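Transcription factor TAU subunit SFC1 (Schizosaccharomyces pombe, PDB 4BJI) is a subunit of the general transcription factor TFIIIC, whose tauA domain it helps form to bind boxA promoter DNA of tRNA genes for RNA polymerase III. Local coordinates at residues Arg165-Gly168 with Arg174-Lys177; Glu49-Trp54 with Val142-Asp147. All coordinates share one frame; numbering follows the deposited sequence. Where two conformers were deposited one is given.

Contact 1. Residues Arg165-Gly168 with Arg174-Lys177; sequences RDTG and RYYK
A loop threonine laid over the face of a helix tyrosine, a CH-pi contact, joins T167 to Y175 at a short-range junction between the loop that follows helix 151-155 and the first turns of helix 172-189. The CA of T167 stands 4.1 Å from the centroid of the Y175 ring and only 3° off the ring normal, so the C-H donor is the main-chain carbon itself. The T167 side chain completes the cover: its CB rests near CG of Y175, and its methyl CG2 comes to 3.7 Å from CD2 of Y175. The same CG2 lies 3.7 Å from CE2 of Y176, approaching that ring obliquely. Y175 in turn directs its CD2 edge onto the face of Y176, 3.7 Å above the centre of the plane; the two rings stand nearly perpendicular, and CG2 touches both. With CG of Y175 anti to the backbone N (chi1 -173°), the ring projects from the helix to meet the loop. At the outer margin a water links D166 and Y176, giving a proton to D166 OD2 at 3.0 Å and lying 2.7 Å from Y176 OH, in the plane of the ring. Replacing Y175 with an alanine would probably leave T167 without the ring it covers and the face of Y176 without its edge partner. OG1 of T167 bonds to the carbonyl O of Y170, three residues on, while Q108, just before strand 109-111, bonds to T167 O and packs on Y175. R174 reaches the carbonyl of L153 in helix 151-155.

Contact 2. Residues Glu49-Trp54 with Val142-Asp147; sequences EKRPVW and VCDIVD
The terminal nitrogen NH2 of R51 is held by two acceptors, D144 OD2 across the contact and the side-chain OE1 of Q141, which immediately precedes the 142-147 segment. The bond from R51 NH2 to D144 OD2 is 2.8 Å long, with an N-H...O angle of 158°, and OD2 lies close to the guanidinium plane although the nitrogen sits somewhat out of the carboxylate plane. A second bond, 3.0 Å from R51 NH1 to D144 OD1, uses the syn lone pair of OD1 and is tilted further from the guanidinium. The result is a two-pronged, end-on salt bridge, skewed because the two flat groups are 39° apart. An extended chain delivers the arginine head: CG is anti to the backbone N (chi1 174°), and the chain stays stretched out to NE, which makes a weak 3.3 Å bond to V53 O. That carbonyl also accepts from NE2 of Q141, so the Q141 amide bridges the R51 head and V53 at the start of strand 53-55. The guanidinium is sandwiched as well. SG of C143 sits 3.4 Å above the centre of one face, and CE3 of W54 lies toward the rim of the opposite face, while CD of R51 stands 3.6 Å above the centre of the W54 ring. With edges bonded and faces covered, the head can hardly turn, and pairing with the D144 carboxylate probably offsets the cost of burying both charges. W54 itself is steadied by L47 O at its NE1 and by edge-to-face contacts with F48 and H62. The 49-54 segment joins helix 35-50 to strand 53-55, consistent with a winged-helix fold in which strands 79-82 and 90-93 form the antiparallel wing hairpin, and onto which the R51-D144 salt bridge docks the 3-10 turn after strand 139-141.

Overall arrangement
The two contacts follow one another along the chain: contact 2 joins residues 49-54 to 142-147, and contact 1 then closes a much shorter loop at 165-177. Their centres lie about 17 Å apart and their nearest atoms about 6 Å, without touching. Contact 2 ties the probable winged-helix part, with its four-stranded mixed sheet, to the loop after strand 139-141; contact 1 fastens the start of helix 172-189 in the C-terminal part. Q108 links them, bonding to the backbone of V142 and to T167, and D147 forms a salt bridge with K185 on helix 172-189. In this DNA-binding domain, contact 2 thus connects two regions, and contact 1 lies within the second.

Contact 1. Residues Arg165-Gly168 with Arg174-Lys177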
ATOM      1  N   ARG A 165       8.420 -10.977   7.953  1.00  5.86           N
ATOM      2  CA  ARG A 165       9.256  -9.888   7.468  0.52  6.18           C
ATOM      3  C   ARG A 165       9.055  -9.537   5.998  1.00  5.38           C
ATOM      4  O   ARG A 165       9.340  -8.403   5.572  1.00  8.36           O
ATOM      5  CB  ARG A 165      10.731 -10.236   7.729  0.52  6.57           C
ATOM      6  CG  ARG A 165      11.175 -11.561   7.169  0.52  9.76           C
ATOM      7  CD  ARG A 165      12.496 -12.013   7.825  0.52 13.74           C
ATOM      8  NE  ARG A 165      13.475 -10.932   7.916  0.52 15.74           N
ATOM      9  CZ  ARG A 165      14.553 -10.973   8.692  0.52 25.97           C
ATOM     10  NH1 ARG A 165      14.774 -12.036   9.450  0.52 24.58           N
ATOM     11  NH2 ARG A 165      15.405  -9.955   8.714  0.52 26.51           N
ATOM     12  N   ASP A 166       8.636 -10.522   5.207  1.00  5.87           N
ATOM     13  CA  ASP A 166       8.378 -10.330   3.767  1.00  6.78           C
ATOM     14  C   ASP A 166       6.883 -10.379   3.438  1.00  7.64           C
ATOM     15  O   ASP A 166       6.368  -9.484   2.730  1.00  9.08           O
ATOM     16  CB  ASP A 166       9.063 -11.403   2.928  1.00  8.68           C
ATOM     17  CG  ASP A 166      10.562 -11.402   3.076  1.00 14.18           C
ATOM     18  OD1 ASP A 166      11.144 -10.318   3.228  1.00 14.74           O
ATOM     19  OD2 ASP A 166      11.126 -12.509   2.988  1.00 17.97           O
ATOM     20  N   THR A 167       6.175 -11.417   3.901  1.00  5.48           N
ATOM     21  CA  THR A 167       4.809 -11.649   3.452  1.00  6.16           C
ATOM     22  C   THR A 167       3.761 -11.137   4.448  1.00  5.83           C
ATOM     23  O   THR A 167       2.548 -11.253   4.198  1.00  5.95           O
ATOM     24  CB  THR A 167       4.522 -13.135   3.192  1.00  6.17           C
ATOM     25  OG1 THR A 167       4.525 -13.864   4.429  1.00  7.28           O
ATOM     26  CG2 THR A 167       5.575 -13.729   2.282  1.00  7.65           C
ATOM     27  N   GLY A 168       4.206 -10.551   5.551  1.00  5.98           N
ATOM     28  CA  GLY A 168       3.294 -10.019   6.541  1.00  5.90           C
ATOM     29  C   GLY A 168       2.380 -11.091   7.085  1.00  4.32           C
ATOM     30  O   GLY A 168       2.829 -12.165   7.539  1.00  5.01           O
ATOM     31  N   ARG A 174       0.332 -18.560  -0.546  1.00  7.46           N
ATOM     32  CA  ARG A 174      -0.829 -17.775  -0.959  1.00  5.97           C
ATOM     33  C   ARG A 174      -0.390 -16.367  -1.389  1.00  6.36           C
ATOM     34  O   ARG A 174      -0.831 -15.845  -2.420  1.00  6.08           O
ATOM     35  CB  ARG A 174      -1.845 -17.700   0.169  1.00  6.60           C
ATOM     36  CG  ARG A 174      -3.036 -16.777  -0.096  1.00  7.06           C
ATOM     37  CD  ARG A 174      -3.910 -17.146  -1.281  1.00  7.61           C
ATOM     38  NE  ARG A 174      -4.297 -18.556  -1.357  1.00  8.81           N
ATOM     39  CZ  ARG A 174      -5.537 -19.004  -1.249  1.00  8.82           C
ATOM     40  NH1 ARG A 174      -6.531 -18.207  -0.929  1.00  7.39           N
ATOM     41  NH2 ARG A 174      -5.748 -20.301  -1.419  1.00  9.87           N
ATOM     42  N   TYR A 175       0.495 -15.756  -0.605  1.00  5.42           N
ATOM     43  CA  TYR A 175       1.019 -14.441  -0.947  1.00  6.01           C
ATOM     44  C   TYR A 175       1.672 -14.393  -2.312  1.00  5.81           C
ATOM     45  O   TYR A 175       1.402 -13.490  -3.097  1.00  6.69           O
ATOM     46  CB  TYR A 175       2.043 -14.015   0.110  1.00  6.02           C
ATOM     47  CG  TYR A 175       2.533 -12.614  -0.045  1.00  6.34           C
ATOM     48  CD1 TYR A 175       1.776 -11.522   0.360  1.00  7.30           C
ATOM     49  CD2 TYR A 175       3.782 -12.373  -0.598  1.00  7.98           C
ATOM     50  CE1 TYR A 175       2.255 -10.224   0.221  1.00  7.38           C
ATOM     51  CE2 TYR A 175       4.264 -11.066  -0.719  1.00 10.17           C
ATOM     52  CZ  TYR A 175       3.481 -10.032  -0.305  1.00  9.21           C
ATOM     53  OH  TYR A 175       3.941  -8.721  -0.459  1.00 11.78           O
ATOM     54  N   TYR A 176       2.509 -15.363  -2.606  1.00  6.60           N
ATOM     55  CA  TYR A 176       3.248 -15.338  -3.874  1.00  8.01           C
ATOM     56  C   TYR A 176       2.376 -15.763  -5.048  1.00  8.87           C
ATOM     57  O   TYR A 176       2.601 -15.290  -6.164  1.00  9.18           O
ATOM     58  CB  TYR A 176       4.584 -16.110  -3.740  1.00  9.87           C
ATOM     59  CG  TYR A 176       5.577 -15.354  -2.861  1.00  9.11           C
ATOM     60  CD1 TYR A 176       6.042 -14.100  -3.243  1.00  9.77           C
ATOM     61  CD2 TYR A 176       6.017 -15.877  -1.654  1.00 11.42           C
ATOM     62  CE1 TYR A 176       6.918 -13.395  -2.462  1.00 13.07           C
ATOM     63  CE2 TYR A 176       6.891 -15.155  -0.839  1.00 11.31           C
ATOM     64  CZ  TYR A 176       7.326 -13.926  -1.262  1.00 12.67           C
ATOM     65  OH  TYR A 176       8.198 -13.197  -0.450  1.00 14.93           O
ATOM     66  N   LYS A 177       1.334 -16.563  -4.811  1.00  8.97           N
ATOM     67  CA  LYS A 177       0.335 -16.808  -5.861  1.00  8.70           C
ATOM     68  C   LYS A 177      -0.355 -15.501  -6.238  1.00  7.90           C
ATOM     69  O   LYS A 177      -0.452 -15.158  -7.428  1.00  9.19           O
ATOM     70  CB  LYS A 177      -0.685 -17.834  -5.432  1.00 11.33           C
ATOM     71  CG  LYS A 177      -1.882 -17.860  -6.417  1.00 12.67           C
ATOM     72  CD  LYS A 177      -2.929 -18.892  -6.050  1.00 16.09           C
ATOM     73  CE  LYS A 177      -2.443 -20.267  -6.453  1.00 17.97           C
ATOM     74  NZ  LYS A 177      -3.557 -21.300  -6.316  1.00 19.76           N
TER
HETATM   75  O   HOH W   1       9.469 -14.554   1.519  1.00 18.18           O

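Contact 2. Residues Glu49-Trp54 with Val142-Asp147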
ATOM      1  N   GLU A  49      -7.846   8.454  10.247  1.00  8.86           N
ATOM      2  CA  GLU A  49      -8.837   7.795  11.112  1.00 12.43           C
ATOM      3  C   GLU A  49      -9.524   6.680  10.350  1.00 11.59           C
ATOM      4  O   GLU A  49      -9.776   5.606  10.922  1.00 15.21           O
ATOM      5  CB  GLU A  49      -9.891   8.783  11.630  1.00 12.42           C
ATOM      6  CG  GLU A  49      -9.335   9.856  12.514  1.00 13.18           C
ATOM      7  CD  GLU A  49      -8.798   9.343  13.866  1.00 16.44           C
ATOM      8  OE1 GLU A  49      -8.995   8.170  14.219  1.00 16.38           O
ATOM      9  OE2 GLU A  49      -8.185  10.160  14.581  1.00 26.84           O
ATOM     10  N   LYS A  50      -9.851   6.904   9.091  1.00  9.49           N
ATOM     11  CA  LYS A  50     -10.547   5.887   8.278  1.00 12.66           C
ATOM     12  C   LYS A  50      -9.648   4.665   7.999  1.00 13.36           C
ATOM     13  O   LYS A  50     -10.100   3.502   7.982  1.00 15.27           O
ATOM     14  CB  LYS A  50     -10.980   6.481   6.929  1.00 14.25           C
ATOM     15  CG  LYS A  50     -12.042   7.585   7.010  1.00 24.83           C
ATOM     16  CD  LYS A  50     -12.270   8.313   5.666  1.00 34.42           C
ATOM     17  CE  LYS A  50     -13.552   9.145   5.710  1.00 41.38           C
ATOM     18  NZ  LYS A  50     -13.752   9.980   4.494  1.00 44.88           N
ATOM     19  N   ARG A  51      -8.379   4.924   7.760  1.00  9.80           N
ATOM     20  CA  ARG A  51      -7.445   3.917   7.279  1.00  8.90           C
ATOM     21  C   ARG A  51      -6.073   4.312   7.822  1.00  7.67           C
ATOM     22  O   ARG A  51      -5.575   5.375   7.493  1.00  7.70           O
ATOM     23  CB  ARG A  51      -7.466   3.932   5.749  1.00 10.89           C
ATOM     24  CG  ARG A  51      -6.492   3.085   5.063  1.00 10.77           C
ATOM     25  CD  ARG A  51      -6.966   3.065   3.597  1.00 15.15           C
ATOM     26  NE  ARG A  51      -5.911   2.784   2.679  1.00 15.69           N
ATOM     27  CZ  ARG A  51      -6.154   2.577   1.373  1.00 10.24           C
ATOM     28  NH1 ARG A  51      -7.395   2.608   0.926  1.00 13.43           N
ATOM     29  NH2 ARG A  51      -5.178   2.344   0.570  1.00 12.21           N
ATOM     30  N   PRO A  52      -5.475   3.488   8.692  1.00  7.01           N
ATOM     31  CA  PRO A  52      -4.258   3.952   9.364  1.00  7.25           C
ATOM     32  C   PRO A  52      -2.986   3.866   8.537  1.00  7.48           C
ATOM     33  O   PRO A  52      -1.950   4.371   8.954  1.00  8.07           O
ATOM     34  CB  PRO A  52      -4.114   3.011  10.552  1.00  8.56           C
ATOM     35  CG  PRO A  52      -4.855   1.759  10.110  1.00  9.01           C
ATOM     36  CD  PRO A  52      -6.011   2.246   9.284  1.00  8.66           C
ATOM     37  N   VAL A  53      -3.050   3.207   7.387  1.00  5.96           N
ATOM     38  CA  VAL A  53      -1.885   2.917   6.550  1.00  5.70           C
ATOM     39  C   VAL A  53      -2.238   3.220   5.101  1.00  5.65           C
ATOM     40  O   VAL A  53      -3.202   2.632   4.562  1.00  6.68           O
ATOM     41  CB  VAL A  53      -1.510   1.401   6.674  1.00  5.79           C
ATOM     42  CG1 VAL A  53      -0.384   1.031   5.748  1.00  5.71           C
ATOM     43  CG2 VAL A  53      -1.154   1.026   8.134  1.00  7.43           C
ATOM     44  N   TRP A  54      -1.463   4.080   4.446  1.00  5.61           N
ATOM     45  CA  TRP A  54      -1.762   4.550   3.098  1.00  6.03           C
ATOM     46  C   TRP A  54      -0.516   4.682   2.235  1.00  6.83           C
ATOM     47  O   TRP A  54       0.501   5.242   2.689  1.00  7.79           O
ATOM     48  CB  TRP A  54      -2.305   5.975   3.151  1.00  7.85           C
ATOM     49  CG  TRP A  54      -3.691   6.206   3.672  1.00  6.89           C
ATOM     50  CD1 TRP A  54      -4.055   6.463   4.965  1.00  8.35           C
ATOM     51  CD2 TRP A  54      -4.880   6.317   2.889  1.00  7.69           C
ATOM     52  NE1 TRP A  54      -5.424   6.718   5.030  1.00  8.04           N
ATOM     53  CE2 TRP A  54      -5.938   6.632   3.762  1.00  7.05           C
ATOM     54  CE3 TRP A  54      -5.148   6.180   1.532  1.00  9.03           C
ATOM     55  CZ2 TRP A  54      -7.253   6.802   3.313  1.00  8.91           C
ATOM     56  CZ3 TRP A  54      -6.453   6.336   1.097  1.00 10.83           C
ATOM     57  CH2 TRP A  54      -7.482   6.646   1.987  1.00 11.76           C
ATOM     58  N   VAL A 142      -3.661  -4.062  -0.390  1.00  4.68           N
ATOM     59  CA  VAL A 142      -4.647  -5.133  -0.492  1.00  5.37           C
ATOM     60  C   VAL A 142      -6.095  -4.646  -0.533  1.00  6.07           C
ATOM     61  O   VAL A 142      -6.894  -5.131  -1.341  1.00  6.37           O
ATOM     62  CB  VAL A 142      -4.435  -6.118   0.655  1.00  5.86           C
ATOM     63  CG1 VAL A 142      -5.646  -7.071   0.814  1.00  7.75           C
ATOM     64  CG2 VAL A 142      -3.109  -6.880   0.450  1.00  6.95           C
ATOM     65  N   CYS A 143      -6.435  -3.706   0.322  1.00  5.55           N
ATOM     66  CA  CYS A 143      -7.795  -3.186   0.395  1.00  7.67           C
ATOM     67  C   CYS A 143      -8.251  -2.508  -0.887  1.00  7.96           C
ATOM     68  O   CYS A 143      -9.465  -2.285  -1.058  1.00  9.92           O
ATOM     69  CB  CYS A 143      -7.931  -2.244   1.589  1.00  8.09           C
ATOM     70  SG  CYS A 143      -6.777  -0.830   1.584  1.00  9.13           S
ATOM     71  N   ASP A 144      -7.300  -2.157  -1.757  1.00  6.10           N
ATOM     72  CA  ASP A 144      -7.600  -1.489  -3.017  1.00  6.83           C
ATOM     73  C   ASP A 144      -7.605  -2.484  -4.194  1.00  6.47           C
ATOM     74  O   ASP A 144      -7.756  -2.049  -5.343  1.00  6.92           O
ATOM     75  CB  ASP A 144      -6.607  -0.374  -3.276  1.00  7.09           C
ATOM     76  CG  ASP A 144      -6.604   0.686  -2.190  1.00  8.88           C
ATOM     77  OD1 ASP A 144      -7.671   0.937  -1.605  1.00 10.31           O
ATOM     78  OD2 ASP A 144      -5.523   1.265  -1.966  1.00  9.24           O
ATOM     79  N   ILE A 145      -7.498  -3.778  -3.906  1.00  6.15           N
ATOM     80  CA  ILE A 145      -7.574  -4.804  -4.947  1.00  7.29           C
ATOM     81  C   ILE A 145      -9.038  -5.212  -5.093  1.00  9.51           C
ATOM     82  O   ILE A 145      -9.612  -5.904  -4.227  1.00 10.41           O
ATOM     83  CB  ILE A 145      -6.707  -6.019  -4.607  1.00  8.48           C
ATOM     84  CG1 ILE A 145      -5.260  -5.611  -4.460  1.00  9.25           C
ATOM     85  CG2 ILE A 145      -6.903  -7.087  -5.707  1.00 11.61           C
ATOM     86  CD1 ILE A 145      -4.416  -6.738  -3.971  1.00 13.35           C
ATOM     87  N   VAL A 146      -9.665  -4.770  -6.178  1.00  7.11           N
ATOM     88  CA  VAL A 146     -11.081  -5.081  -6.388  1.00  8.14           C
ATOM     89  C   VAL A 146     -11.274  -6.198  -7.415  1.00  7.16           C
ATOM     90  O   VAL A 146     -12.382  -6.764  -7.569  1.00  9.03           O
ATOM     91  CB  VAL A 146     -11.911  -3.845  -6.839  1.00 11.18           C
ATOM     92  CG1 VAL A 146     -11.827  -2.749  -5.765  1.00 14.58           C
ATOM     93  CG2 VAL A 146     -11.484  -3.328  -8.206  1.00 11.23           C
ATOM     94  N   ASP A 147     -10.218  -6.542  -8.145  1.00  7.19           N
ATOM     95  CA  ASP A 147     -10.270  -7.614  -9.151  1.00  6.81           C
ATOM     96  C   ASP A 147     -10.933  -8.841  -8.530  1.00  8.34           C
ATOM     97  O   ASP A 147     -10.427  -9.356  -7.526  1.00  8.71           O
ATOM     98  CB  ASP A 147      -8.854  -7.947  -9.583  1.00  7.20           C
ATOM     99  CG  ASP A 147      -8.767  -9.004 -10.665  1.00 10.95           C
ATOM    100  OD1 ASP A 147      -9.622  -9.908 -10.678  1.00 14.94           O
ATOM    101  OD2 ASP A 147      -7.829  -8.950 -11.470  1.00 10.97           O
TER